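Local coordinates for protein dihydroneopterin aldolase (Burkholderia thailandensis, PDB 3V9O) that belongs to the dihydroneopterin aldolase family, assembles from four copies of an antiparallel sheet packed against two helices, and holds guanine in a pocket, at residues R48-L61 with A110-D122. Sequence-based numbering, arbitrary orientation.
With EDO (1,2-ethanediol), chain B; EDO (1,2-ethanediol), chain E.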
loop_
_atom_site.group_PDB
_atom_site.type_symbol
_atom_site.label_atom_id
_atom_site.label_comp_id
_atom_site.label_asym_id
_atom_site.label_seq_id
_atom_site.Cartn_x
_atom_site.Cartn_y
_atom_site.Cartn_z
ATOM N N ARG A 48 -23.629 -5.373 3.981
ATOM C CA ARG A 48 -22.493 -4.714 4.633
ATOM C C ARG A 48 -21.668 -3.983 3.598
ATOM O O ARG A 48 -21.332 -4.547 2.555
ATOM C CB ARG A 48 -21.614 -5.770 5.331
ATOM C CG ARG A 48 -20.646 -5.181 6.377
ATOM C CD ARG A 48 -20.200 -6.306 7.345
ATOM N NE ARG A 48 -19.239 -7.212 6.698
ATOM C CZ ARG A 48 -17.922 -7.038 6.683
ATOM N NH1 ARG A 48 -17.146 -7.927 6.065
ATOM N NH2 ARG A 48 -17.384 -5.970 7.258
ATOM N N VAL A 49 -21.346 -2.722 3.876
ATOM C CA VAL A 49 -20.497 -1.896 3.000
ATOM C C VAL A 49 -19.357 -1.410 3.850
ATOM O O VAL A 49 -19.567 -0.954 5.003
ATOM C CB VAL A 49 -21.305 -0.714 2.400
ATOM C CG1 VAL A 49 -20.382 0.180 1.517
ATOM C CG2 VAL A 49 -22.491 -1.227 1.576
ATOM N N VAL A 50 -18.109 -1.491 3.341
ATOM C CA VAL A 50 -16.922 -1.052 4.115
ATOM C C VAL A 50 -16.344 0.179 3.408
ATOM O O VAL A 50 -16.119 0.169 2.157
ATOM C CB VAL A 50 -15.904 -2.180 4.206
ATOM C CG1 VAL A 50 -14.626 -1.697 4.894
ATOM C CG2 VAL A 50 -16.509 -3.398 4.976
ATOM N N ILE A 51 -16.121 1.228 4.190
ATOM C CA ILE A 51 -15.770 2.564 3.654
ATOM C C ILE A 51 -14.429 2.992 4.223
ATOM O O ILE A 51 -14.175 2.831 5.420
ATOM C CB ILE A 51 -16.862 3.557 4.035
ATOM C CG1 ILE A 51 -18.149 3.082 3.367
ATOM C CG2 ILE A 51 -16.482 4.983 3.510
ATOM C CD1 ILE A 51 -19.378 3.689 3.851
ATOM N N ASN A 52 -13.540 3.516 3.392
ATOM C CA ASN A 52 -12.269 4.066 3.849
ATOM C C ASN A 52 -12.170 5.475 3.356
ATOM O O ASN A 52 -12.574 5.797 2.234
ATOM C CB ASN A 52 -11.080 3.234 3.282
ATOM C CG ASN A 52 -10.942 1.948 4.015
ATOM O OD1 ASN A 52 -10.265 1.910 5.024
ATOM N ND2 ASN A 52 -11.646 0.888 3.581
ATOM N N VAL A 53 -11.640 6.369 4.212
ATOM C CA VAL A 53 -11.581 7.815 3.869
ATOM C C VAL A 53 -10.207 8.346 4.274
ATOM O O VAL A 53 -9.673 8.033 5.353
ATOM C CB VAL A 53 -12.617 8.619 4.668
ATOM C CG1 VAL A 53 -12.574 10.139 4.311
ATOM C CG2 VAL A 53 -14.058 8.054 4.401
ATOM N N ASP A 54 -9.649 9.174 3.382
ATOM C CA ASP A 54 -8.404 9.934 3.660
ATOM C C ASP A 54 -8.766 11.396 3.397
ATOM O O ASP A 54 -9.298 11.772 2.349
ATOM C CB ASP A 54 -7.240 9.558 2.765
ATOM C CG ASP A 54 -6.747 8.166 2.959
ATOM O OD1 ASP A 54 -6.389 7.769 4.059
ATOM O OD2 ASP A 54 -6.642 7.461 1.943
ATOM N N LEU A 55 -8.547 12.261 4.394
ATOM C CA LEU A 55 -8.781 13.678 4.236
ATOM C C LEU A 55 -7.433 14.392 4.310
ATOM O O LEU A 55 -6.674 14.185 5.282
ATOM C CB LEU A 55 -9.743 14.081 5.381
ATOM C CG LEU A 55 -10.603 15.282 5.280
ATOM C CD1 LEU A 55 -11.538 15.075 4.066
ATOM C CD2 LEU A 55 -11.441 15.327 6.565
ATOM N N PHE A 56 -7.093 15.225 3.335
ATOM C CA PHE A 56 -5.814 15.993 3.317
ATOM C C PHE A 56 -6.103 17.403 3.723
ATOM O O PHE A 56 -6.888 18.082 3.028
ATOM C CB PHE A 56 -5.104 15.870 1.971
ATOM C CG PHE A 56 -4.783 14.410 1.664
ATOM C CD1 PHE A 56 -5.718 13.557 1.054
ATOM C CD2 PHE A 56 -3.526 13.946 2.040
ATOM C CE1 PHE A 56 -5.398 12.180 0.850
ATOM C CE2 PHE A 56 -3.201 12.618 1.802
ATOM C CZ PHE A 56 -4.121 11.768 1.204
ATOM N N VAL A 57 -5.531 17.821 4.847
ATOM C CA VAL A 57 -5.763 19.159 5.394
ATOM C C VAL A 57 -4.409 19.888 5.560
ATOM O O VAL A 57 -3.422 19.250 6.008
ATOM C CB VAL A 57 -6.574 19.058 6.730
ATOM C CG1 VAL A 57 -7.886 18.343 6.476
ATOM C CG2 VAL A 57 -5.812 18.275 7.800
ATOM N N PRO A 58 -4.309 21.169 5.243
ATOM C CA PRO A 58 -3.013 21.847 5.320
ATOM C C PRO A 58 -2.443 21.854 6.740
ATOM O O PRO A 58 -3.183 22.101 7.697
ATOM C CB PRO A 58 -3.339 23.296 4.885
ATOM C CG PRO A 58 -4.516 23.079 3.937
ATOM C CD PRO A 58 -5.336 21.996 4.563
ATOM N N LEU A 59 -1.133 21.580 6.878
ATOM C CA LEU A 59 -0.449 21.784 8.151
ATOM C C LEU A 59 -0.658 23.177 8.685
ATOM O O LEU A 59 -0.800 23.377 9.887
ATOM C CB LEU A 59 1.053 21.490 7.991
ATOM C CG LEU A 59 1.347 20.022 7.607
ATOM C CD1 LEU A 59 2.814 19.794 7.233
ATOM C CD2 LEU A 59 0.959 19.070 8.750
ATOM N N ALA A 60 -0.652 24.201 7.817
ATOM C CA ALA A 60 -0.731 25.556 8.293
ATOM C C ALA A 60 -2.058 25.822 8.992
ATOM O O ALA A 60 -2.160 26.769 9.799
ATOM C CB ALA A 60 -0.508 26.549 7.147
ATOM N N LEU A 61 -3.061 25.013 8.692
ATOM C CA LEU A 61 -4.375 25.176 9.300
ATOM C C LEU A 61 -4.612 24.202 10.445
ATOM O O LEU A 61 -5.675 24.261 11.068
ATOM C CB LEU A 61 -5.495 24.994 8.253
ATOM C CG LEU A 61 -5.409 26.015 7.114
ATOM C CD1 LEU A 61 -6.520 25.720 6.072
ATOM C CD2 LEU A 61 -5.543 27.453 7.602
ATOM N N ALA A 110 -10.989 23.900 5.009
ATOM C CA ALA A 110 -9.654 23.417 5.365
ATOM C C ALA A 110 -9.364 22.062 4.740
ATOM O O ALA A 110 -8.320 21.474 5.127
ATOM C CB ALA A 110 -9.516 23.381 6.892
ATOM N N VAL A 111 -10.227 21.526 3.848
ATOM C CA VAL A 111 -9.943 20.271 3.166
ATOM C C VAL A 111 -9.365 20.591 1.780
ATOM O O VAL A 111 -10.017 21.273 0.947
ATOM C CB VAL A 111 -11.206 19.425 3.095
ATOM C CG1 VAL A 111 -10.992 18.183 2.227
ATOM C CG2 VAL A 111 -11.638 18.990 4.548
ATOM N N ARG A 112 -8.161 20.098 1.503
ATOM C CA ARG A 112 -7.473 20.235 0.223
ATOM C C ARG A 112 -7.838 19.103 -0.719
ATOM O O ARG A 112 -7.919 19.281 -1.925
ATOM C CB ARG A 112 -5.986 20.201 0.487
ATOM C CG ARG A 112 -5.045 20.014 -0.708
ATOM C CD ARG A 112 -4.879 21.321 -1.449
ATOM N NE ARG A 112 -4.566 22.491 -0.606
ATOM C CZ ARG A 112 -3.346 22.799 -0.138
ATOM N NH1 ARG A 112 -2.293 22.027 -0.424
ATOM N NH2 ARG A 112 -3.181 23.900 0.605
ATOM N N ALA A 113 -8.017 17.875 -0.182
ATOM C CA ALA A 113 -8.274 16.701 -1.024
ATOM C C ALA A 113 -8.938 15.608 -0.222
ATOM O O ALA A 113 -8.802 15.620 1.034
ATOM C CB ALA A 113 -6.984 16.145 -1.625
ATOM N N VAL A 114 -9.593 14.692 -0.905
ATOM C CA VAL A 114 -10.154 13.539 -0.214
ATOM C C VAL A 114 -10.039 12.296 -1.083
ATOM O O VAL A 114 -10.138 12.360 -2.326
ATOM C CB VAL A 114 -11.580 13.859 0.258
ATOM C CG1 VAL A 114 -12.481 14.112 -0.912
ATOM C CG2 VAL A 114 -12.122 12.703 1.152
ATOM N N ARG A 115 -9.783 11.155 -0.438
ATOM C CA ARG A 115 -9.820 9.854 -1.105
ATOM C C ARG A 115 -10.971 9.123 -0.389
ATOM O O ARG A 115 -10.958 9.060 0.871
ATOM C CB ARG A 115 -8.520 9.076 -0.964
ATOM C CG ARG A 115 -8.577 7.723 -1.781
ATOM C CD ARG A 115 -7.305 6.886 -1.592
ATOM N NE ARG A 115 -7.246 6.363 -0.204
ATOM C CZ ARG A 115 -7.857 5.246 0.274
ATOM N NH1 ARG A 115 -8.631 4.450 -0.478
ATOM N NH2 ARG A 115 -7.694 4.926 1.563
ATOM N N VAL A 116 -11.911 8.537 -1.109
ATOM C CA VAL A 116 -12.988 7.722 -0.535
ATOM C C VAL A 116 -13.100 6.448 -1.341
ATOM O O VAL A 116 -13.063 6.463 -2.567
ATOM C CB VAL A 116 -14.336 8.400 -0.631
ATOM C CG1 VAL A 116 -15.423 7.509 0.050
ATOM C CG2 VAL A 116 -14.287 9.785 0.007
ATOM N N SER A 117 -13.151 5.318 -0.638
ATOM C CA SER A 117 -13.504 4.043 -1.262
ATOM C C SER A 117 -14.706 3.461 -0.532
ATOM O O SER A 117 -14.840 3.553 0.704
ATOM C CB SER A 117 -12.340 3.029 -1.327
ATOM O OG SER A 117 -11.957 2.619 -0.022
ATOM N N THR A 118 -15.555 2.819 -1.307
ATOM C CA THR A 118 -16.602 1.928 -0.782
ATOM C C THR A 118 -16.367 0.545 -1.343
ATOM O O THR A 118 -15.804 0.405 -2.432
ATOM C CB THR A 118 -18.048 2.408 -1.163
ATOM O OG1 THR A 118 -18.156 2.406 -2.594
ATOM C CG2 THR A 118 -18.285 3.886 -0.673
ATOM N N GLU A 119 -16.764 -0.492 -0.588
ATOM C CA GLU A 119 -16.660 -1.851 -1.143
ATOM C C GLU A 119 -17.702 -2.699 -0.494
ATOM O O GLU A 119 -18.168 -2.480 0.622
ATOM C CB GLU A 119 -15.233 -2.393 -0.964
ATOM C CG GLU A 119 -14.883 -2.669 0.512
ATOM C CD GLU A 119 -13.422 -2.896 0.771
ATOM O OE1 GLU A 119 -12.598 -2.215 0.146
ATOM O OE2 GLU A 119 -13.096 -3.664 1.711
ATOM N N LYS A 120 -18.056 -3.767 -1.241
ATOM C CA LYS A 120 -18.982 -4.783 -0.767
ATOM C C LYS A 120 -18.242 -6.076 -0.562
ATOM O O LYS A 120 -17.899 -6.793 -1.541
ATOM C CB LYS A 120 -20.070 -5.023 -1.825
ATOM C CG LYS A 120 -21.086 -3.957 -1.857
ATOM C CD LYS A 120 -22.109 -4.307 -3.020
ATOM C CE LYS A 120 -23.037 -3.263 -3.284
ATOM N NZ LYS A 120 -24.124 -3.857 -4.230
ATOM N N PRO A 121 -17.993 -6.442 0.695
ATOM C CA PRO A 121 -17.315 -7.736 0.950
ATOM C C PRO A 121 -18.103 -8.928 0.475
ATOM O O PRO A 121 -17.455 -9.976 0.239
ATOM C CB PRO A 121 -17.136 -7.788 2.472
ATOM C CG PRO A 121 -18.176 -6.735 3.001
ATOM C CD PRO A 121 -18.216 -5.685 1.947
ATOM N N ASP A 122 -19.418 -8.816 0.384
ATOM C CA ASP A 122 -20.251 -10.014 0.069
ATOM C C ASP A 122 -20.754 -9.990 -1.348
ATOM O O ASP A 122 -21.667 -10.827 -1.648
ATOM C CB ASP A 122 -21.391 -10.169 1.066
ATOM C CG ASP A 122 -20.889 -10.205 2.474
ATOM O OD1 ASP A 122 -19.862 -10.869 2.721
ATOM O OD2 ASP A 122 -21.464 -9.511 3.323
HETATM C C1 EDO B . -7.047 25.123 1.997
HETATM O O1 EDO B . -5.752 25.470 1.470
HETATM C C2 EDO B . -7.516 23.837 1.330
HETATM O O2 EDO B . -7.287 23.807 -0.101
HETATM C C1 EDO E . -13.022 -5.105 5.843
HETATM O O1 EDO E . -13.979 -6.169 5.685
HETATM C C2 EDO E . -13.031 -4.580 7.287
HETATM O O2 EDO E . -14.320 -4.662 7.929
HETATM O O HOH W 1 -21.306 -6.626 0.787
HETATM O O HOH W 2 -23.483 -7.973 2.790
HETATM O O HOH W 3 -20.326 -9.668 5.772
HETATM O O HOH W 4 -13.436 0.589 1.262
#
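Asp54 and Arg115 face each other as a hydrogen-bonded pair in the middle of two antiparallel strands, the central pair of the four-stranded sheet. The arginine lies alongside the aspartate: its CB passes 4.0 Å from Asp54 CB, and CG continues anti to the backbone N (chi1 -176°). CD then comes 3.6 Å from Asp54 OD2, and a bend at chi3 (69°) brings the NE/NH2 edge of the guanidinium to the carboxylate. NE and Asp54 OD2 form a salt bridge, modelled at a doubtfully short 2.5 Å, while NH2 adds a weak bond to the same OD2 at 2.8 Å. The two planes are 53° apart; NH1 pairs with Glu133, and Asp54 OD1 with Arg24. Further along this face, one water accepts from Asn52 ND2, lies 2.8 Å from Ser117 OG and may donate to Val50 O, while Asn52 OD1 takes Asn29 N. Towards the other end, Arg112 and Ala113 both face Phe56 in a classic beta bulge, where Arg112 N bonds Phe56 O at 2.8 Å and Ala113 N only weakly. The opposite face is mostly apolar: Leu55 CD1 lies 3.8 Å from Val114 CG2, beneath helices 76-87 and 94-106. The chemistry thus divides by face, mainly hydrocarbon meeting the helices and alternating charges linking neighbouring strands, likely stabilising the buried Asp54 carboxylate.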